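Local coordinates for transthyretin-like protein (Klebsiella pneumoniae subsp. pneumoniae, PDB 3QVA) that probably catalyses the hydrolysis of 5-hydroxyisourate to 2-oxo-4-hydroxy-4-carboxy-5-ureidoimidazoline, a step of purine metabolism, working as a homotetramer of the transthyretin family, at residues 64-69 with 84-89; 14-19 with 103-108; 26-31 with 70-75. One frame throughout, in Å; residues are numbered along the deposited sequence.

Contact 1: 64-69 with 84-89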
loop_
_atom_site.group_PDB
_atom_site.type_symbol
_atom_site.label_atom_id
_atom_site.label_comp_id
_atom_site.label_asym_id
_atom_site.label_seq_id
_atom_site.Cartn_x
_atom_site.Cartn_y
_atom_site.Cartn_z
ATOM N N CYS A 64 -0.890 -16.637 -12.380
ATOM C CA CYS A 64 -1.875 -15.643 -12.036
ATOM C C CYS A 64 -2.600 -16.116 -10.783
ATOM O O CYS A 64 -3.215 -17.186 -10.794
ATOM C CB CYS A 64 -2.849 -15.489 -13.200
ATOM S SG CYS A 64 -4.117 -14.280 -12.946
ATOM N N LEU A 65 -2.492 -15.343 -9.700
ATOM C CA LEU A 65 -3.266 -15.593 -8.480
ATOM C C LEU A 65 -4.407 -14.606 -8.421
ATOM O O LEU A 65 -4.175 -13.409 -8.483
ATOM C CB LEU A 65 -2.414 -15.386 -7.227
ATOM C CG LEU A 65 -1.813 -16.498 -6.378
ATOM C CD1 LEU A 65 -1.308 -15.861 -5.083
ATOM C CD2 LEU A 65 -2.796 -17.624 -6.066
ATOM N N THR A 66 -5.635 -15.095 -8.285
ATOM C CA THR A 66 -6.790 -14.210 -8.291
ATOM C C THR A 66 -7.631 -14.376 -7.037
ATOM O O THR A 66 -8.187 -15.451 -6.794
ATOM C CB THR A 66 -7.671 -14.452 -9.534
ATOM O OG1 THR A 66 -6.870 -14.311 -10.717
ATOM C CG2 THR A 66 -8.834 -13.454 -9.578
ATOM N N ALA A 67 -7.734 -13.302 -6.258
ATOM C CA ALA A 67 -8.552 -13.307 -5.047
ATOM C C ALA A 67 -9.903 -12.686 -5.352
ATOM O O ALA A 67 -9.983 -11.599 -5.919
ATOM C CB ALA A 67 -7.852 -12.554 -3.913
ATOM N N GLU A 68 -10.973 -13.389 -4.991
ATOM C CA GLU A 68 -12.310 -12.918 -5.296
ATOM C C GLU A 68 -12.770 -11.945 -4.213
ATOM O O GLU A 68 -13.648 -12.239 -3.403
ATOM C CB GLU A 68 -13.262 -14.107 -5.458
ATOM C CG GLU A 68 -12.906 -14.975 -6.668
ATOM C CD GLU A 68 -13.152 -14.262 -7.986
ATOM O OE1 GLU A 68 -14.150 -13.523 -8.075
ATOM O OE2 GLU A 68 -12.351 -14.440 -8.933
ATOM N N THR A 69 -12.155 -10.771 -4.213
ATOM C CA THR A 69 -12.345 -9.801 -3.144
ATOM C C THR A 69 -13.705 -9.105 -3.206
ATOM O O THR A 69 -14.344 -8.877 -2.166
ATOM C CB THR A 69 -11.220 -8.754 -3.150
ATOM O OG1 THR A 69 -11.150 -8.142 -4.443
ATOM C CG2 THR A 69 -9.879 -9.424 -2.844
ATOM N N ARG A 84 -12.309 -7.880 -8.285
ATOM C CA ARG A 84 -11.429 -8.953 -7.829
ATOM C C ARG A 84 -10.015 -8.398 -7.800
ATOM O O ARG A 84 -9.788 -7.262 -8.228
ATOM C CB ARG A 84 -11.520 -10.196 -8.733
ATOM C CG ARG A 84 -11.455 -9.929 -10.231
ATOM C CD ARG A 84 -11.771 -11.191 -11.028
ATOM N NE ARG A 84 -12.984 -11.841 -10.537
ATOM C CZ ARG A 84 -14.217 -11.408 -10.782
ATOM N NH1 ARG A 84 -15.261 -12.060 -10.285
ATOM N NH2 ARG A 84 -14.409 -10.319 -11.519
ATOM N N ALA A 85 -9.083 -9.187 -7.282
ATOM C CA ALA A 85 -7.696 -8.783 -7.187
ATOM C C ALA A 85 -6.840 -9.847 -7.852
ATOM O O ALA A 85 -6.711 -10.959 -7.343
ATOM C CB ALA A 85 -7.301 -8.591 -5.718
ATOM N N GLN A 86 -6.284 -9.500 -9.008
ATOM C CA GLN A 86 -5.455 -10.416 -9.773
ATOM C C GLN A 86 -3.988 -10.006 -9.681
ATOM O O GLN A 86 -3.645 -8.847 -9.949
ATOM C CB GLN A 86 -5.914 -10.450 -11.236
ATOM C CG GLN A 86 -5.078 -11.364 -12.111
ATOM C CD GLN A 86 -5.517 -11.365 -13.569
ATOM O OE1 GLN A 86 -4.752 -10.972 -14.455
ATOM N NE2 GLN A 86 -6.746 -11.804 -13.825
ATOM N N ILE A 87 -3.138 -10.960 -9.296
ATOM C CA ILE A 87 -1.689 -10.776 -9.313
ATOM C C ILE A 87 -1.088 -11.610 -10.443
ATOM O O ILE A 87 -1.390 -12.806 -10.582
ATOM C CB ILE A 87 -1.037 -11.218 -7.990
ATOM C CG1 ILE A 87 -1.589 -10.423 -6.806
ATOM C CG2 ILE A 87 0.490 -11.056 -8.070
ATOM C CD1 ILE A 87 -1.143 -11.016 -5.467
ATOM N N ASP A 88 -0.241 -10.979 -11.245
ATOM C CA ASP A 88 0.434 -11.676 -12.335
ATOM C C ASP A 88 1.922 -11.684 -12.040
ATOM O O ASP A 88 2.536 -10.627 -11.902
ATOM C CB ASP A 88 0.144 -10.969 -13.654
ATOM C CG ASP A 88 -1.304 -11.080 -14.057
ATOM O OD1 ASP A 88 -2.043 -10.076 -13.919
ATOM O OD2 ASP A 88 -1.703 -12.187 -14.491
ATOM N N PHE A 89 2.494 -12.877 -11.912
ATOM C CA PHE A 89 3.882 -12.994 -11.492
ATOM C C PHE A 89 4.618 -14.108 -12.229
ATOM O O PHE A 89 4.014 -14.887 -12.971
ATOM C CB PHE A 89 3.988 -13.160 -9.964
ATOM C CG PHE A 89 3.392 -14.441 -9.437
ATOM C CD1 PHE A 89 4.213 -15.514 -9.095
ATOM C CD2 PHE A 89 2.015 -14.573 -9.275
ATOM C CE1 PHE A 89 3.673 -16.699 -8.601
ATOM C CE2 PHE A 89 1.463 -15.760 -8.780
ATOM C CZ PHE A 89 2.296 -16.818 -8.443
#
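R84 and E68 lie side by side at the end of an antiparallel strand pair, in the four-stranded sheet of the transthyretin-fold beta sandwich. Strand 64-67 runs beside 84-89 at 166°, and two hydrogen-bonded pairs, L65 with I87 and A67 with A85, carry the ladder. Each gives a reciprocal couple of backbone bonds; the straightest, I87 N to L65 O, measures 2.8 Å. Between them the non-hydrogen-bonded pair T66 and Q86 draws its CA atoms to 4.3 Å.

The arginine is modelled in two conformers, and the one followed here is one state of its grip on E68. R84 CB rests 3.5 Å from A67 O. CG stands between the backbone N and the carbonyl carbon (chi1 47°), and R84 CD then passes 4.0 Å from T66 CG2. A bend at chi3 turns the guanidinium alongside the carboxylate. R84 NE donates to E68 OE2 at 3.1 Å, almost straight and in the guanidinium plane, with a weak second bond to OE1. R84 NH1 donates to E68 OE1 at 2.9 Å, on its syn lone pair. The grip is side-on, with the two planes turned 44° apart. E68 itself centres an inverse gamma turn and is the N-cap residue of the following helix, so this salt bridge lies where strand passes into helix.

L65, A67, A85 and I87 point to the sandwich interior, where F103 covers the last three. At the other margin, strand 84-89 pairs with a strand of the second subunit, and D88 OD1 there forms a salt bridge with R84 NE of that subunit.

Contact 2: 14-19 with 103-108; sequences THILDI and FLIAPG
H15 O receives F103 N at 2.9 Å, the first of four backbone bonds that join 14-19 and 103-106 in a parallel ladder. Directions alternate: L17 N gives to F103 O, I105 N to L17 O at 2.8 Å and nearly straight, and I19 N, just beyond the strand, to I105 O. The polar side chains find their partners outside the two segments. T14 OG1 sits at the rim of the F103 ring, 3.3 Å from CD2, yet hydrogen-bonds L101 O. D18 CG lies anti to the backbone N, which carries OD1 to 3.2 Å from I105 O; both are acceptors, and S20 OG satisfies OD1 while R78 makes a salt bridge to OD2. H15 NE2 bonds S116 OG of the fourth subunit, and a phosphate ion, probably from the crystallisation liquor, lies about 4 Å from the H15 side chain.

Apolar contacts form on both faces. I16 runs alongside F103, its CG2 3.8 Å from I105 CD1, while on the other face L17 CD1 meets L104 CD2, with Y113 of the fourth subunit packed on both leucines. F103 faces strand 82-90, and F73 of helix 69-75 packs against I105, P107 and D18.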
loop_
_atom_site.group_PDB
_atom_site.type_symbol
_atom_site.label_atom_id
_atom_site.label_comp_id
_atom_site.label_asym_id
_atom_site.label_seq_id
_atom_site.Cartn_x
_atom_site.Cartn_y
_atom_site.Cartn_z
ATOM N N THR A 14 -0.331 -17.560 0.275
ATOM C CA THR A 14 -0.857 -16.209 0.429
ATOM C C THR A 14 -1.446 -15.975 1.811
ATOM O O THR A 14 -1.640 -16.911 2.603
ATOM C CB THR A 14 -1.870 -15.821 -0.697
ATOM O OG1 THR A 14 -2.054 -14.397 -0.706
ATOM C CG2 THR A 14 -3.216 -16.503 -0.495
ATOM N N HIS A 15 -1.704 -14.700 2.082
ATOM C CA HIS A 15 -2.267 -14.233 3.324
ATOM C C HIS A 15 -3.067 -13.005 2.923
ATOM O O HIS A 15 -2.556 -12.145 2.211
ATOM C CB HIS A 15 -1.125 -13.874 4.283
ATOM C CG HIS A 15 -1.571 -13.371 5.622
ATOM N ND1 HIS A 15 -0.787 -12.542 6.395
ATOM C CD2 HIS A 15 -2.702 -13.592 6.333
ATOM C CE1 HIS A 15 -1.418 -12.269 7.522
ATOM N NE2 HIS A 15 -2.580 -12.898 7.513
ATOM N N ILE A 16 -4.331 -12.944 3.326
ATOM C CA ILE A 16 -5.171 -11.810 2.977
ATOM C C ILE A 16 -5.624 -11.102 4.242
ATOM O O ILE A 16 -6.218 -11.707 5.130
ATOM C CB ILE A 16 -6.387 -12.214 2.093
ATOM C CG1 ILE A 16 -5.912 -12.993 0.859
ATOM C CG2 ILE A 16 -7.182 -10.975 1.691
ATOM C CD1 ILE A 16 -6.980 -13.201 -0.223
ATOM N N LEU A 17 -5.306 -9.818 4.323
ATOM C CA LEU A 17 -5.714 -8.994 5.445
ATOM C C LEU A 17 -6.669 -7.913 4.972
ATOM O O LEU A 17 -6.411 -7.247 3.972
ATOM C CB LEU A 17 -4.484 -8.349 6.077
ATOM C CG LEU A 17 -3.566 -9.325 6.812
ATOM C CD1 LEU A 17 -2.146 -8.848 6.730
ATOM C CD2 LEU A 17 -4.016 -9.515 8.264
ATOM N N ASP A 18 -7.770 -7.734 5.691
ATOM C CA ASP A 18 -8.678 -6.631 5.418
ATOM C C ASP A 18 -8.210 -5.438 6.239
ATOM O O ASP A 18 -8.464 -5.359 7.448
ATOM C CB ASP A 18 -10.130 -6.999 5.755
ATOM C CG ASP A 18 -11.117 -5.864 5.464
ATOM O OD1 ASP A 18 -10.708 -4.785 4.977
ATOM O OD2 ASP A 18 -12.329 -6.047 5.720
ATOM N N ILE A 19 -7.520 -4.507 5.581
ATOM C CA ILE A 19 -6.947 -3.376 6.298
ATOM C C ILE A 19 -7.997 -2.322 6.656
ATOM O O ILE A 19 -7.711 -1.404 7.413
ATOM C CB ILE A 19 -5.730 -2.754 5.567
ATOM C CG1 ILE A 19 -6.177 -1.965 4.330
ATOM C CG2 ILE A 19 -4.695 -3.847 5.233
ATOM C CD1 ILE A 19 -5.058 -1.109 3.707
ATOM N N PHE A 103 -2.239 -10.308 -0.058
ATOM C CA PHE A 103 -3.181 -9.298 -0.531
ATOM C C PHE A 103 -3.574 -8.448 0.673
ATOM O O PHE A 103 -4.123 -8.973 1.643
ATOM C CB PHE A 103 -4.469 -9.954 -1.046
ATOM C CG PHE A 103 -4.316 -10.752 -2.317
ATOM C CD1 PHE A 103 -4.666 -10.195 -3.546
ATOM C CD2 PHE A 103 -3.877 -12.075 -2.282
ATOM C CE1 PHE A 103 -4.554 -10.927 -4.731
ATOM C CE2 PHE A 103 -3.755 -12.821 -3.462
ATOM C CZ PHE A 103 -4.098 -12.244 -4.691
ATOM N N LEU A 104 -3.315 -7.149 0.614
ATOM C CA LEU A 104 -3.812 -6.233 1.639
ATOM C C LEU A 104 -5.003 -5.528 1.027
ATOM O O LEU A 104 -4.841 -4.742 0.100
ATOM C CB LEU A 104 -2.735 -5.221 2.046
ATOM C CG LEU A 104 -1.365 -5.759 2.455
ATOM C CD1 LEU A 104 -0.485 -4.620 2.957
ATOM C CD2 LEU A 104 -1.487 -6.847 3.507
ATOM N N ILE A 105 -6.203 -5.809 1.537
ATOM C CA ILE A 105 -7.420 -5.390 0.838
ATOM C C ILE A 105 -8.306 -4.443 1.642
ATOM O O ILE A 105 -8.268 -4.428 2.879
ATOM C CB ILE A 105 -8.247 -6.613 0.331
ATOM C CG1 ILE A 105 -8.948 -7.341 1.494
ATOM C CG2 ILE A 105 -7.341 -7.569 -0.446
ATOM C CD1 ILE A 105 -9.918 -8.447 1.046
ATOM N N ALA A 106 -9.094 -3.662 0.911
ATOM C CA ALA A 106 -10.082 -2.746 1.471
ATOM C C ALA A 106 -11.087 -2.432 0.373
ATOM O O ALA A 106 -10.773 -2.588 -0.817
ATOM C CB ALA A 106 -9.401 -1.456 1.968
ATOM N N PRO A 107 -12.308 -1.987 0.743
ATOM C CA PRO A 107 -13.240 -1.655 -0.331
ATOM C C PRO A 107 -12.702 -0.605 -1.308
ATOM O O PRO A 107 -13.041 -0.640 -2.492
ATOM C CB PRO A 107 -14.473 -1.152 0.427
ATOM C CG PRO A 107 -14.448 -1.969 1.683
ATOM C CD PRO A 107 -12.980 -2.016 2.057
ATOM N N GLY A 108 -11.850 0.300 -0.832
ATOM C CA GLY A 108 -11.366 1.388 -1.674
ATOM C C GLY A 108 -9.954 1.252 -2.210
ATOM O O GLY A 108 -9.400 2.214 -2.729
#

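Contact 3: 26-31 with 70-75; sequences EGVTVS and GAWFAR
V28 and W72 meet at about a right angle, a methyl group set over an indole. CG2 of V28 stands 3.5 Å from the centroid of the five-membered ring of W72 and only 7° off its normal, a well-centred CH-pi contact. The indole is brought there by a first torsion that carries CG away from the backbone N (chi1 -174°), swinging the ring out from helix 70-75 toward the turn before strand 29-31. Its edge is used as well as its face: W72 NE1 donates to E26 O at 2.9 Å. That donor stands above the carbonyl plane of E26, 49° out of it, and thus not on a lone pair, although the hydrogen points fairly well at the oxygen. Together the two contacts limit how far the ring can turn.

One turn further along the helix, R75 bends at chi3 and folds back; one face of its guanidinium, toward the rim, is turned to W72 CA and A71 O. R75 NH2 comes 3.2 Å from G27 O. Near the surface, a water accepts from both R75 NH2 and T29 N, lying 3.0 Å from T29 N, and bridges helix and strand.

The contact thus joins the one helix of the chain to the entry of strand 29-34. V28 packs on I16 of strand 12-18, and V28 N is hydrogen-bonded to T44 OG1, while W72 also touches D18 of strand 12-18 and A25.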
loop_
_atom_site.group_PDB
_atom_site.type_symbol
_atom_site.label_atom_id
_atom_site.label_comp_id
_atom_site.label_asym_id
_atom_site.label_seq_id
_atom_site.Cartn_x
_atom_site.Cartn_y
_atom_site.Cartn_z
ATOM N N GLU A 26 -11.159 -13.985 6.244
ATOM C CA GLU A 26 -11.513 -15.410 6.224
ATOM C C GLU A 26 -12.616 -15.692 5.206
ATOM O O GLU A 26 -13.626 -14.982 5.155
ATOM C CB GLU A 26 -11.958 -15.871 7.620
ATOM C CG GLU A 26 -12.396 -17.338 7.710
ATOM C CD GLU A 26 -13.012 -17.699 9.061
ATOM O OE1 GLU A 26 -13.284 -18.902 9.282
ATOM O OE2 GLU A 26 -13.222 -16.791 9.899
ATOM N N GLY A 27 -12.417 -16.736 4.407
ATOM C CA GLY A 27 -13.416 -17.179 3.435
ATOM C C GLY A 27 -13.328 -16.518 2.067
ATOM O O GLY A 27 -14.307 -16.492 1.325
ATOM N N VAL A 28 -12.160 -15.975 1.736
ATOM C CA VAL A 28 -11.922 -15.413 0.402
ATOM C C VAL A 28 -11.471 -16.542 -0.505
ATOM O O VAL A 28 -10.530 -17.275 -0.170
ATOM C CB VAL A 28 -10.820 -14.320 0.406
ATOM C CG1 VAL A 28 -10.698 -13.676 -0.976
ATOM C CG2 VAL A 28 -11.106 -13.263 1.460
ATOM N N THR A 29 -12.141 -16.690 -1.645
ATOM C CA THR A 29 -11.728 -17.662 -2.650
ATOM C C THR A 29 -10.562 -17.102 -3.448
ATOM O O THR A 29 -10.601 -15.952 -3.877
ATOM C CB THR A 29 -12.900 -18.041 -3.593
ATOM O OG1 THR A 29 -13.863 -18.797 -2.846
ATOM C CG2 THR A 29 -12.411 -18.896 -4.753
ATOM N N VAL A 30 -9.524 -17.920 -3.615
ATOM C CA VAL A 30 -8.326 -17.546 -4.366
ATOM C C VAL A 30 -7.948 -18.660 -5.340
ATOM O O VAL A 30 -7.748 -19.812 -4.933
ATOM C CB VAL A 30 -7.112 -17.260 -3.437
ATOM C CG1 VAL A 30 -5.955 -16.673 -4.239
ATOM C CG2 VAL A 30 -7.494 -16.327 -2.292
ATOM N N SER A 31 -7.833 -18.312 -6.621
ATOM C CA SER A 31 -7.475 -19.284 -7.649
ATOM C C SER A 31 -6.077 -19.059 -8.210
ATOM O O SER A 31 -5.594 -17.927 -8.281
ATOM C CB SER A 31 -8.506 -19.287 -8.783
ATOM O OG SER A 31 -8.483 -18.067 -9.507
ATOM N N GLY A 70 -14.159 -8.791 -4.419
ATOM C CA GLY A 70 -15.434 -8.097 -4.608
ATOM C C GLY A 70 -16.594 -8.925 -4.089
ATOM O O GLY A 70 -17.478 -8.404 -3.395
ATOM N N ALA A 71 -16.570 -10.221 -4.400
ATOM C CA ALA A 71 -17.595 -11.166 -3.940
ATOM C C ALA A 71 -17.589 -11.297 -2.421
ATOM O O ALA A 71 -18.654 -11.380 -1.796
ATOM C CB ALA A 71 -17.399 -12.528 -4.596
ATOM N N TRP A 72 -16.392 -11.315 -1.837
ATOM C CA TRP A 72 -16.223 -11.388 -0.389
ATOM C C TRP A 72 -16.803 -10.149 0.307
ATOM O O TRP A 72 -17.542 -10.276 1.290
ATOM C CB TRP A 72 -14.745 -11.579 -0.040
ATOM C CG TRP A 72 -14.469 -11.802 1.408
ATOM C CD1 TRP A 72 -14.634 -12.963 2.105
ATOM C CD2 TRP A 72 -13.939 -10.847 2.337
ATOM N NE1 TRP A 72 -14.251 -12.789 3.413
ATOM C CE2 TRP A 72 -13.827 -11.497 3.585
ATOM C CE3 TRP A 72 -13.562 -9.499 2.239
ATOM C CZ2 TRP A 72 -13.342 -10.853 4.728
ATOM C CZ3 TRP A 72 -13.071 -8.858 3.381
ATOM C CH2 TRP A 72 -12.971 -9.539 4.608
ATOM N N PHE A 73 -16.497 -8.960 -0.215
ATOM C CA PHE A 73 -17.046 -7.735 0.356
ATOM C C PHE A 73 -18.566 -7.697 0.222
ATOM O O PHE A 73 -19.260 -7.306 1.163
ATOM C CB PHE A 73 -16.428 -6.482 -0.273
ATOM C CG PHE A 73 -15.046 -6.159 0.233
ATOM C CD1 PHE A 73 -13.988 -6.003 -0.660
ATOM C CD2 PHE A 73 -14.805 -5.987 1.594
ATOM C CE1 PHE A 73 -12.701 -5.686 -0.204
ATOM C CE2 PHE A 73 -13.529 -5.675 2.064
ATOM C CZ PHE A 73 -12.466 -5.522 1.152
ATOM N N ALA A 74 -19.067 -8.121 -0.939
ATOM C CA ALA A 74 -20.505 -8.134 -1.224
ATOM C C ALA A 74 -21.296 -9.067 -0.303
ATOM O O ALA A 74 -22.419 -8.736 0.101
ATOM C CB ALA A 74 -20.756 -8.482 -2.683
ATOM N N ARG A 75 -20.713 -10.221 0.028
ATOM C CA ARG A 75 -21.338 -11.181 0.944
ATOM C C ARG A 75 -21.478 -10.624 2.354
ATOM O O ARG A 75 -22.367 -11.033 3.107
ATOM C CB ARG A 75 -20.550 -12.489 0.999
ATOM C CG ARG A 75 -20.777 -13.397 -0.187
ATOM C CD ARG A 75 -20.272 -14.806 0.094
ATOM N NE ARG A 75 -18.836 -14.859 0.360
ATOM C CZ ARG A 75 -17.893 -14.914 -0.580
ATOM N NH1 ARG A 75 -18.223 -14.907 -1.865
ATOM N NH2 ARG A 75 -16.616 -14.965 -0.231
HETATM O O HOH W 1 -14.344 -14.700 -2.269
#

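In the fold
The three contacts show how a transthyretin-like sandwich is built from two sheets and one helix. Contact 1 lies in the antiparallel sheet and contact 2 in the mixed one, centres about 12 Å apart, and they meet across the interior as I87 CD1 approaches F103 CZ at 3.3 Å. Contact 3, its centre about 11 Å from each, shares the antiparallel sheet with contact 1 because strands 29-34 and 62-67 are neighbours; its helix and strand both touch contact 2. Along the chain, 14-19 and 103-108 enclose the other two, whose segments alternate. Contacts 1 and 2 reach other subunits of the tetramer, whereas contact 3 stays within its own chain.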